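Local atomic coordinates of transcriptional regulator containing CBS domains (Streptococcus pneumoniae, PDB entry 6UOF), a protein that probably regulates transcription, this fragment being its pair of CBS domains, modules that in many proteins sense adenine nucleotides. Residues P40-N43 against V47-G50. Residues are numbered along the deposited sequence; the frame is centred on the assembly and turned at random.
Sequences PVIN and VVVG
Asn43 grips Val47 through both its backbone and its side chain, closing the turn end of a beta hairpin. Its backbone N donates to Val47 O at 3.0 Å, in the carbonyl plane, while its OD1 accepts from Val47 N at 3.1 Å; that N-H comes from above the plane of the side-chain amide. A chi1 of 66° places CG between the backbone N and carbonyl carbon and brings the side-chain amide alongside Val47, where OD1 also takes a hydrogen bond from His45 N within the turn. The Asn43 and Val47 side chains extend alongside one another, while that of Val49 lies roughly perpendicular to Asn43, with CG1 3.7 Å from Asn43 ND2. The other Val49 methyl, CG2, reaches across to the first strand, 3.5 Å from Val41 O and near Val41 CG1. Val41 O receives the nearly straight bond from Val49 N (168°), and Val41 N donates to Gly50 O. Between the Val41–Gly50 and Ile42–Val48 pairs the register slips by one residue, a beta bulge. On the face bearing Ile42 and Val48, their CG2 methyls approach only loosely, at 4.4 Å. Both residues pack there on Leu107 of strand 107-112, from the other CBS domain; strand 18-19 flanks strand 39-42 on its far edge, and Val41 faces Ile66 and Met70 across the other side.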
ATOM      1  N   PRO A  40      -1.259   1.900   1.761  1.00 10.30           N
ATOM      2  CA  PRO A  40      -0.085   2.724   2.045  1.00 10.44           C
ATOM      3  C   PRO A  40      -0.520   3.946   2.853  1.00 10.16           C
ATOM      4  O   PRO A  40      -1.631   4.433   2.717  1.00 10.56           O
ATOM      5  CB  PRO A  40       0.402   3.144   0.657  1.00 10.98           C
ATOM      6  CG  PRO A  40      -0.866   3.161  -0.197  1.00 11.39           C
ATOM      7  CD  PRO A  40      -1.705   2.020   0.355  1.00 10.48           C
ATOM      8  N   VAL A  41       0.414   4.439   3.657  1.00 10.36           N
ATOM      9  CA  VAL A  41       0.196   5.654   4.488  1.00 10.30           C
ATOM     10  C   VAL A  41       1.209   6.725   4.093  1.00 10.58           C
ATOM     11  O   VAL A  41       2.401   6.414   4.014  1.00 10.95           O
ATOM     12  CB  VAL A  41       0.335   5.329   5.980  1.00 10.60           C
ATOM     13  CG1 VAL A  41      -0.043   6.546   6.792  1.00 10.71           C
ATOM     14  CG2 VAL A  41      -0.512   4.128   6.378  1.00 11.11           C
ATOM     15  N   ILE A  42       0.709   7.942   3.877  1.00 10.81           N
ATOM     16  CA  ILE A  42       1.609   9.067   3.498  1.00 11.15           C
ATOM     17  C   ILE A  42       1.622  10.156   4.568  1.00 11.43           C
ATOM     18  O   ILE A  42       0.640  10.349   5.278  1.00 11.78           O
ATOM     19  CB  ILE A  42       1.205   9.671   2.142  1.00 11.71           C
ATOM     20  CG1 ILE A  42      -0.222  10.230   2.152  1.00 12.14           C
ATOM     21  CG2 ILE A  42       1.448   8.673   1.031  1.00 12.19           C
ATOM     22  CD1 ILE A  42      -0.598  11.043   0.922  1.00 13.42           C
ATOM     23  N   ASN A  43       2.733  10.876   4.606  1.00 11.30           N
ATOM     24  CA  ASN A  43       2.797  12.068   5.480  1.00 11.87           C
ATOM     25  C   ASN A  43       2.376  13.300   4.668  1.00 12.08           C
ATOM     26  O   ASN A  43       1.961  13.170   3.489  1.00 12.21           O
ATOM     27  CB  ASN A  43       4.172  12.210   6.138  1.00 12.09           C
ATOM     28  CG  ASN A  43       5.289  12.505   5.162  1.00 12.72           C
ATOM     29  OD1 ASN A  43       5.038  12.815   3.998  1.00 12.72           O
ATOM     30  ND2 ASN A  43       6.523  12.440   5.634  1.00 14.00           N
ATOM     31  N   VAL A  47       5.097  11.485   1.231  1.00 11.75           N
ATOM     32  CA  VAL A  47       6.093  10.384   1.300  1.00 11.86           C
ATOM     33  C   VAL A  47       5.455   9.184   2.006  1.00 11.73           C
ATOM     34  O   VAL A  47       4.727   9.353   2.997  1.00 11.76           O
ATOM     35  CB  VAL A  47       7.384  10.856   2.006  1.00 12.84           C
ATOM     36  CG1 VAL A  47       8.331   9.706   2.321  1.00 12.91           C
ATOM     37  CG2 VAL A  47       8.102  11.902   1.177  1.00 14.00           C
ATOM     38  N   VAL A  48       5.713   7.995   1.483  1.00 11.71           N
ATOM     39  CA  VAL A  48       5.202   6.763   2.146  1.00 11.82           C
ATOM     40  C   VAL A  48       5.971   6.577   3.458  1.00 12.57           C
ATOM     41  O   VAL A  48       7.206   6.493   3.421  1.00 15.09           O
ATOM     42  CB  VAL A  48       5.350   5.554   1.218  1.00 12.43           C
ATOM     43  CG1 VAL A  48       4.979   4.257   1.926  1.00 12.81           C
ATOM     44  CG2 VAL A  48       4.512   5.735  -0.032  1.00 12.76           C
ATOM     45  N   VAL A  49       5.246   6.504   4.570  1.00 11.47           N
ATOM     46  CA  VAL A  49       5.882   6.371   5.916  1.00 11.96           C
ATOM     47  C   VAL A  49       5.523   5.031   6.563  1.00 11.52           C
ATOM     48  O   VAL A  49       6.058   4.742   7.642  1.00 12.71           O
ATOM     49  CB  VAL A  49       5.477   7.551   6.809  1.00 12.42           C
ATOM     50  CG1 VAL A  49       6.136   8.840   6.345  1.00 12.89           C
ATOM     51  CG2 VAL A  49       3.971   7.720   6.914  1.00 12.69           C
ATOM     52  N   GLY A  50       4.644   4.255   5.938  1.00 11.39           N
ATOM     53  CA  GLY A  50       4.248   2.955   6.498  1.00 11.58           C
ATOM     54  C   GLY A  50       3.106   2.366   5.704  1.00 11.40           C
ATOM     55  O   GLY A  50       2.698   2.937   4.669  1.00 11.04           O
TER